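Local coordinates for putative iron-uptake ABC transport system,periplasmic iron-binding protein (PDB 3E13) that binds a ferric ion in the periplasm and probably passes it to an ABC transporter for iron uptake, at residues G178-A183 with T198-L203; Q185-E190 with D212-N217. All blocks are in the same frame, centred on the assembly; numbering follows the deposited sequence.

Interaction 1 (G178-A183 with T198-L203); sequences GDRDQA and TYYIGL. With FE (Fe (III) ion), chain B.
Arg180 and Tyr200 bring the first turns of helices 179-188 and 198-205 together, their CA atoms 6.5 Å apart and the short axes crossing at -69° with a closest approach of 10.1 Å. Asp179 and Arg180 both approach the Tyr200 ring from one side of its plane. Asp179 meets the CD2/CE2 half, crossing at about a right angle with its CB 3.3 Å from CD2 of Tyr200. Arg180 takes the CD1/CE1 half; its bend at chi3 (-83°) turns the guanidinium back so that CE1 of Tyr200 lies 3.6 Å above one face of that group, the two planes 44° apart. Leu203 CD1 makes a loose van der Waals contact with Arg180 NH1. On the opposite side of the Tyr200 ring, Tyr199 sets its CE1 over the centre. Both phenol oxygens bind the iron, Tyr199 OH to FE at 2.1 Å and Tyr200 OH to FE at 2.0 Å; His11, Tyr12 and Tyr143 complete the site. Tyrosine suits both places because its hard oxygen is a good ligand for ferric iron. Asp179 forms salt bridges to Arg104 and Arg137 and accepts the backbone N of Asn197, whose ND2 bonds Tyr199 OH. This second shell probably limits rotation of the Tyr200 ring; with a carboxylate and a guanidinium both beside it, the phenolate is probably owed chiefly to the ferric ion.

Interaction 2 (Q185-E190 with D212-N217); sequences QVFAGE and DVEVGN
Phe187 against Glu214 and Val215 is a small, mainly apolar contact between the last turn of helix 179-188 and helix 210-217, toward the periphery of the protein, its centre about 21 Å from the centre of the chain. The backbones come nearest at Phe187 and Val215, whose CA atoms are 5.4 Å apart. One aromatic ring does most of the work. With CG anti to the backbone N (chi1 167°), Phe187 reaches across to the neighbouring helix and lays a ring face against its backbone. The CA of Val215 stands 4.3 Å from the centroid of the Phe187 ring and 29° off the normal, an off-centre CH-pi contact, while the backbone N of the same residue lies over that face nearer the edge of the ring. CG2 of Val215 packs on CD2 of Phe187 at 3.8 Å. Phenylalanine suits this place because its flat face can lie against the CA and N of Val215. Helix 179-188 finishes here in a Schellman motif: Gly189 takes a positive phi, Glu190 N bonds back to Gln185 O at 2.9 Å and Gly189 N to Val186 O, so the chain turns away just after Phe187 has made its contact. CE1 of Phe187 is 3.6 Å from the carbonyl O of Glu214. The extended Glu214 side chain runs past the ring, its OE2 3.9 Å from CZ of Phe187, with carboxylate and ring planes 39° apart; its carboxylate stays at the solvent-exposed margin, as suits a charged group. Val215, by contrast, is buried, and its compact branched side chain also packs on Ala183 and Arg184 of helix 179-188 and on Leu204 of helix 198-205.

Helix 179-188 serves both contacts: its first turn in interaction 1 and its last in interaction 2, against two helices that follow one another in the chain. The two sites, centred 10 Å apart, touch where Ala183 O meets Val215 CG1 at 3.7 Å, and Ile201 also packs loosely on Gly216. Both are partly buried, yet they differ in character. Interaction 1 lies nearer the middle of the chain, at the metal, and mixes charged groups with aromatic iron ligands. Interaction 2 lies farther out and relies on apolar and CH-pi packing, with the carboxylate of Glu214 at the margin; the side chains of Val215 and Tyr200 are about 9 Å apart.

Interaction 1 (G178-A183 with T198-L203)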
ATOM      1  N   GLY A 178      -4.160  10.615  -6.915  1.00 12.73           N
ATOM      2  CA  GLY A 178      -3.535   9.362  -6.501  1.00 11.91           C
ATOM      3  C   GLY A 178      -3.222   8.497  -7.711  1.00 10.38           C
ATOM      4  O   GLY A 178      -3.318   8.923  -8.858  1.00  9.76           O
ATOM      5  N   ASP A 179      -2.770   7.290  -7.410  1.00 10.26           N
ATOM      6  CA  ASP A 179      -2.337   6.330  -8.401  1.00  9.46           C
ATOM      7  C   ASP A 179      -3.223   6.233  -9.655  1.00 11.39           C
ATOM      8  O   ASP A 179      -2.698   6.123 -10.749  1.00 11.35           O
ATOM      9  CB  ASP A 179      -2.223   4.947  -7.764  1.00 10.85           C
ATOM     10  CG  ASP A 179      -1.043   4.788  -6.822  1.00 10.80           C
ATOM     11  OD1 ASP A 179      -0.716   5.743  -6.057  1.00 10.75           O
ATOM     12  OD2 ASP A 179      -0.447   3.683  -6.677  1.00  9.55           O
ATOM     13  N   ARG A 180      -4.558   6.170  -9.478  1.00 10.97           N
ATOM     14  CA  ARG A 180      -5.438   6.034 -10.630  1.00 12.30           C
ATOM     15  C   ARG A 180      -5.383   7.271 -11.526  1.00 11.57           C
ATOM     16  O   ARG A 180      -5.626   7.198 -12.738  1.00 12.77           O
ATOM     17  CB  ARG A 180      -6.850   5.744 -10.188  1.00 12.76           C
ATOM     18  CG  ARG A 180      -7.013   4.357  -9.612  1.00 14.50           C
ATOM     19  CD  ARG A 180      -8.316   4.106  -9.035  1.00 21.70           C
ATOM     20  NE  ARG A 180      -8.290   4.636  -7.698  1.00 25.74           N
ATOM     21  CZ  ARG A 180      -9.073   4.264  -6.712  1.00 28.69           C
ATOM     22  NH1 ARG A 180      -9.978   3.316  -6.888  1.00 31.26           N
ATOM     23  NH2 ARG A 180      -8.903   4.831  -5.524  1.00 30.52           N
ATOM     24  N   ASP A 181      -5.150   8.436 -10.910  1.00 11.84           N
ATOM     25  CA  ASP A 181      -4.970   9.663 -11.674  1.00 11.70           C
ATOM     26  C   ASP A 181      -3.656   9.684 -12.467  1.00 11.06           C
ATOM     27  O   ASP A 181      -3.627  10.082 -13.644  1.00 11.57           O
ATOM     28  CB  ASP A 181      -5.125  10.865 -10.724  1.00 12.04           C
ATOM     29  CG  ASP A 181      -6.432  10.821  -9.972  1.00 16.58           C
ATOM     30  OD1 ASP A 181      -7.473  10.841 -10.645  1.00 20.68           O
ATOM     31  OD2 ASP A 181      -6.527  10.742  -8.719  1.00 19.62           O
ATOM     32  N   GLN A 182      -2.560   9.219 -11.864  1.00 10.34           N
ATOM     33  CA  GLN A 182      -1.309   9.062 -12.558  1.00 10.48           C
ATOM     34  C   GLN A 182      -1.508   8.083 -13.717  1.00  8.91           C
ATOM     35  O   GLN A 182      -1.011   8.318 -14.800  1.00  8.89           O
ATOM     36  CB  GLN A 182      -0.206   8.552 -11.621  1.00  9.66           C
ATOM     37  CG  GLN A 182       0.442   9.717 -10.799  1.00  9.42           C
ATOM     38  CD  GLN A 182      -0.285   9.993  -9.514  1.00 11.65           C
ATOM     39  OE1 GLN A 182      -0.727  11.154  -9.189  1.00 13.94           O
ATOM     40  NE2 GLN A 182      -0.428   8.979  -8.750  1.00  7.46           N
ATOM     41  N   ALA A 183      -2.281   7.020 -13.491  1.00 11.27           N
ATOM     42  CA  ALA A 183      -2.529   6.062 -14.567  1.00 10.65           C
ATOM     43  C   ALA A 183      -3.256   6.727 -15.746  1.00 10.97           C
ATOM     44  O   ALA A 183      -2.987   6.433 -16.917  1.00 10.03           O
ATOM     45  CB  ALA A 183      -3.384   4.903 -14.049  1.00 11.86           C
ATOM     46  N   THR A 198       0.097  -2.206  -8.105  1.00  8.59           N
ATOM     47  CA  THR A 198      -0.428  -3.160  -9.040  1.00  8.92           C
ATOM     48  C   THR A 198      -1.943  -3.312  -9.011  1.00  8.69           C
ATOM     49  O   THR A 198      -2.595  -3.432 -10.070  1.00  7.65           O
ATOM     50  CB  THR A 198       0.169  -4.551  -8.766  1.00  7.97           C
ATOM     51  OG1 THR A 198       0.192  -4.822  -7.339  1.00 10.19           O
ATOM     52  CG2 THR A 198       1.604  -4.699  -9.245  1.00 10.22           C
ATOM     53  N   TYR A 199      -2.516  -3.352  -7.807  1.00  8.27           N
ATOM     54  CA  TYR A 199      -3.951  -3.619  -7.672  1.00  8.51           C
ATOM     55  C   TYR A 199      -4.803  -2.574  -8.370  1.00  7.62           C
ATOM     56  O   TYR A 199      -5.880  -2.855  -8.824  1.00  8.15           O
ATOM     57  CB  TYR A 199      -4.376  -3.827  -6.206  1.00  7.91           C
ATOM     58  CG  TYR A 199      -4.055  -2.679  -5.333  1.00  8.62           C
ATOM     59  CD1 TYR A 199      -4.951  -1.637  -5.192  1.00  9.19           C
ATOM     60  CD2 TYR A 199      -2.822  -2.597  -4.695  1.00  7.72           C
ATOM     61  CE1 TYR A 199      -4.628  -0.545  -4.460  1.00 10.70           C
ATOM     62  CE2 TYR A 199      -2.491  -1.493  -3.941  1.00  8.85           C
ATOM     63  CZ  TYR A 199      -3.397  -0.487  -3.810  1.00  7.28           C
ATOM     64  OH  TYR A 199      -3.079   0.655  -3.079  1.00  7.13           O
ATOM     65  N   TYR A 200      -4.303  -1.336  -8.466  1.00  8.95           N
ATOM     66  CA  TYR A 200      -5.089  -0.321  -9.181  1.00  8.58           C
ATOM     67  C   TYR A 200      -5.290  -0.685 -10.643  1.00  8.78           C
ATOM     68  O   TYR A 200      -6.328  -0.336 -11.215  1.00  8.44           O
ATOM     69  CB  TYR A 200      -4.459   1.091  -9.111  1.00  9.57           C
ATOM     70  CG  TYR A 200      -4.531   1.661  -7.698  1.00  6.92           C
ATOM     71  CD1 TYR A 200      -5.744   1.942  -7.120  1.00  9.41           C
ATOM     72  CD2 TYR A 200      -3.367   1.941  -6.961  1.00  8.41           C
ATOM     73  CE1 TYR A 200      -5.822   2.464  -5.821  1.00  9.31           C
ATOM     74  CE2 TYR A 200      -3.431   2.407  -5.685  1.00  9.48           C
ATOM     75  CZ  TYR A 200      -4.640   2.677  -5.110  1.00 10.45           C
ATOM     76  OH  TYR A 200      -4.751   3.166  -3.858  1.00 11.15           O
ATOM     77  N   ILE A 201      -4.317  -1.368 -11.270  1.00  8.56           N
ATOM     78  CA  ILE A 201      -4.482  -1.779 -12.669  1.00  8.49           C
ATOM     79  C   ILE A 201      -5.648  -2.762 -12.766  1.00  7.97           C
ATOM     80  O   ILE A 201      -6.474  -2.667 -13.667  1.00  7.72           O
ATOM     81  CB  ILE A 201      -3.169  -2.395 -13.263  1.00  8.61           C
ATOM     82  CG1 ILE A 201      -2.075  -1.338 -13.223  1.00  9.69           C
ATOM     83  CG2 ILE A 201      -3.414  -2.970 -14.658  1.00  7.86           C
ATOM     84  CD1 ILE A 201      -0.722  -1.839 -13.593  1.00 13.09           C
ATOM     85  N   GLY A 202      -5.746  -3.684 -11.809  1.00  8.28           N
ATOM     86  CA  GLY A 202      -6.899  -4.542 -11.741  1.00  8.17           C
ATOM     87  C   GLY A 202      -8.216  -3.890 -11.464  1.00  8.45           C
ATOM     88  O   GLY A 202      -9.223  -4.246 -12.066  1.00  8.69           O
ATOM     89  N   LEU A 203      -8.225  -2.929 -10.540  1.00  8.16           N
ATOM     90  CA  LEU A 203      -9.444  -2.233 -10.204  1.00  8.01           C
ATOM     91  C   LEU A 203      -9.948  -1.497 -11.442  1.00  8.19           C
ATOM     92  O   LEU A 203     -11.142  -1.493 -11.732  1.00  9.14           O
ATOM     93  CB  LEU A 203      -9.217  -1.226  -9.068  1.00  8.49           C
ATOM     94  CG  LEU A 203      -9.200  -1.829  -7.674  1.00  6.88           C
ATOM     95  CD1 LEU A 203      -8.720  -0.825  -6.637  1.00  8.64           C
ATOM     96  CD2 LEU A 203     -10.518  -2.375  -7.302  1.00  6.58           C
TER
HETATM   97 FE    FE B 326      -4.385   2.056  -2.281  1.00 10.42          FE

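Interaction 2 (Q185-E190 with D212-N217)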
ATOM      1  N   GLN A 185      -3.050   9.818 -16.579  1.00 11.71           N
ATOM      2  CA  GLN A 185      -2.070  10.632 -17.273  1.00 11.08           C
ATOM      3  C   GLN A 185      -1.272   9.818 -18.284  1.00 10.81           C
ATOM      4  O   GLN A 185      -1.002  10.281 -19.372  1.00 11.17           O
ATOM      5  CB  GLN A 185      -1.137  11.329 -16.311  1.00 10.38           C
ATOM      6  CG  GLN A 185      -1.786  12.438 -15.533  1.00 10.14           C
ATOM      7  CD  GLN A 185      -0.827  13.146 -14.572  1.00 12.67           C
ATOM      8  OE1 GLN A 185      -0.401  14.316 -14.803  1.00 17.53           O
ATOM      9  NE2 GLN A 185      -0.506  12.487 -13.475  1.00  8.59           N
ATOM     10  N   VAL A 186      -0.969   8.569 -17.973  1.00 10.64           N
ATOM     11  CA  VAL A 186      -0.305   7.673 -18.928  1.00 11.10           C
ATOM     12  C   VAL A 186      -1.192   7.232 -20.092  1.00 12.27           C
ATOM     13  O   VAL A 186      -0.771   7.256 -21.251  1.00 11.51           O
ATOM     14  CB  VAL A 186       0.285   6.445 -18.156  1.00 10.71           C
ATOM     15  CG1 VAL A 186       0.803   5.325 -19.121  1.00 12.57           C
ATOM     16  CG2 VAL A 186       1.373   6.918 -17.287  1.00 12.45           C
ATOM     17  N   PHE A 187      -2.435   6.890 -19.767  1.00 12.16           N
ATOM     18  CA  PHE A 187      -3.447   6.608 -20.775  1.00 12.12           C
ATOM     19  C   PHE A 187      -3.567   7.781 -21.779  1.00 12.73           C
ATOM     20  O   PHE A 187      -3.628   7.554 -22.975  1.00 13.69           O
ATOM     21  CB  PHE A 187      -4.781   6.373 -20.091  1.00 11.69           C
ATOM     22  CG  PHE A 187      -5.935   6.370 -21.029  1.00 13.07           C
ATOM     23  CD1 PHE A 187      -6.116   5.298 -21.877  1.00 14.05           C
ATOM     24  CD2 PHE A 187      -6.843   7.417 -21.054  1.00 12.46           C
ATOM     25  CE1 PHE A 187      -7.203   5.280 -22.759  1.00 16.91           C
ATOM     26  CE2 PHE A 187      -7.903   7.404 -21.914  1.00 15.81           C
ATOM     27  CZ  PHE A 187      -8.069   6.341 -22.784  1.00 19.77           C
ATOM     28  N   ALA A 188      -3.578   9.017 -21.277  1.00 13.22           N
ATOM     29  CA  ALA A 188      -3.876  10.232 -22.032  1.00 14.27           C
ATOM     30  C   ALA A 188      -2.651  10.756 -22.785  1.00 15.13           C
ATOM     31  O   ALA A 188      -2.768  11.685 -23.577  1.00 16.74           O
ATOM     32  CB  ALA A 188      -4.385  11.288 -21.074  1.00 14.41           C
ATOM     33  N   GLY A 189      -1.488  10.168 -22.526  1.00 15.94           N
ATOM     34  CA  GLY A 189      -0.229  10.556 -23.149  1.00 16.16           C
ATOM     35  C   GLY A 189       0.392  11.819 -22.544  1.00 16.42           C
ATOM     36  O   GLY A 189       1.200  12.499 -23.214  1.00 16.86           O
ATOM     37  N   GLU A 190       0.022  12.154 -21.313  1.00 16.15           N
ATOM     38  CA  GLU A 190       0.579  13.311 -20.624  1.00 16.11           C
ATOM     39  C   GLU A 190       1.933  12.982 -19.967  1.00 15.27           C
ATOM     40  O   GLU A 190       2.698  13.868 -19.576  1.00 14.46           O
ATOM     41  CB  GLU A 190      -0.400  13.898 -19.566  1.00 16.80           C
ATOM     42  CG  GLU A 190       0.243  15.061 -18.787  1.00 22.90           C
ATOM     43  CD  GLU A 190      -0.710  16.008 -18.057  1.00 25.89           C
ATOM     44  OE1 GLU A 190      -1.477  15.519 -17.205  1.00 23.56           O
ATOM     45  OE2 GLU A 190      -0.621  17.284 -18.300  1.00 29.20           O
ATOM     46  N   ASP A 212     -12.802   3.976 -16.671  1.00 10.54           N
ATOM     47  CA  ASP A 212     -11.749   3.396 -15.879  1.00  9.50           C
ATOM     48  C   ASP A 212     -11.165   2.221 -16.666  1.00  9.17           C
ATOM     49  O   ASP A 212      -9.961   1.989 -16.654  1.00  7.83           O
ATOM     50  CB  ASP A 212     -12.278   2.814 -14.575  1.00  8.64           C
ATOM     51  CG  ASP A 212     -12.504   3.825 -13.467  1.00 12.14           C
ATOM     52  OD1 ASP A 212     -11.985   4.960 -13.523  1.00 11.90           O
ATOM     53  OD2 ASP A 212     -13.157   3.479 -12.452  1.00 12.31           O
ATOM     54  N   VAL A 213     -12.047   1.461 -17.284  1.00  8.44           N
ATOM     55  CA  VAL A 213     -11.644   0.265 -18.092  1.00  8.79           C
ATOM     56  C   VAL A 213     -10.725   0.655 -19.230  1.00 10.12           C
ATOM     57  O   VAL A 213      -9.682   0.010 -19.456  1.00  9.77           O
ATOM     58  CB  VAL A 213     -12.850  -0.525 -18.561  1.00  8.26           C
ATOM     59  CG1 VAL A 213     -12.403  -1.714 -19.407  1.00 11.27           C
ATOM     60  CG2 VAL A 213     -13.687  -1.042 -17.353  1.00  9.30           C
ATOM     61  N   GLU A 214     -11.035   1.751 -19.904  1.00 10.78           N
ATOM     62  CA  GLU A 214     -10.177   2.261 -20.977  1.00 11.45           C
ATOM     63  C   GLU A 214      -8.761   2.558 -20.450  1.00 11.71           C
ATOM     64  O   GLU A 214      -7.733   2.197 -21.067  1.00 11.18           O
ATOM     65  CB  GLU A 214     -10.782   3.537 -21.555  1.00 13.90           C
ATOM     66  CG  GLU A 214     -12.044   3.300 -22.321  1.00 19.16           C
ATOM     67  CD  GLU A 214     -12.511   4.576 -23.041  1.00 26.41           C
ATOM     68  OE1 GLU A 214     -13.509   4.458 -23.802  1.00 32.90           O
ATOM     69  OE2 GLU A 214     -11.897   5.670 -22.834  1.00 27.13           O
ATOM     70  N   VAL A 215      -8.707   3.252 -19.312  1.00 10.55           N
ATOM     71  CA  VAL A 215      -7.418   3.567 -18.689  1.00  9.99           C
ATOM     72  C   VAL A 215      -6.674   2.308 -18.336  1.00  9.00           C
ATOM     73  O   VAL A 215      -5.516   2.130 -18.717  1.00 10.37           O
ATOM     74  CB  VAL A 215      -7.543   4.438 -17.423  1.00  9.46           C
ATOM     75  CG1 VAL A 215      -6.196   4.588 -16.683  1.00  9.71           C
ATOM     76  CG2 VAL A 215      -8.100   5.798 -17.804  1.00 10.77           C
ATOM     77  N   GLY A 216      -7.310   1.408 -17.595  1.00  8.71           N
ATOM     78  CA  GLY A 216      -6.623   0.228 -17.108  1.00  7.71           C
ATOM     79  C   GLY A 216      -6.132  -0.649 -18.240  1.00  8.08           C
ATOM     80  O   GLY A 216      -5.030  -1.227 -18.174  1.00  8.16           O
ATOM     81  N   ASN A 217      -6.889  -0.661 -19.321  1.00  8.91           N
ATOM     82  CA  ASN A 217      -6.560  -1.549 -20.453  1.00  8.91           C
ATOM     83  C   ASN A 217      -5.312  -1.061 -21.224  1.00  9.99           C
ATOM     84  O   ASN A 217      -4.665  -1.871 -21.928  1.00 12.50           O
ATOM     85  CB  ASN A 217      -7.730  -1.719 -21.420  1.00 10.24           C
ATOM     86  CG  ASN A 217      -8.774  -2.746 -20.950  1.00  8.39           C
ATOM     87  OD1 ASN A 217      -8.583  -3.444 -19.970  1.00 10.25           O
ATOM     88  ND2 ASN A 217      -9.924  -2.793 -21.663  1.00  9.84           N
TER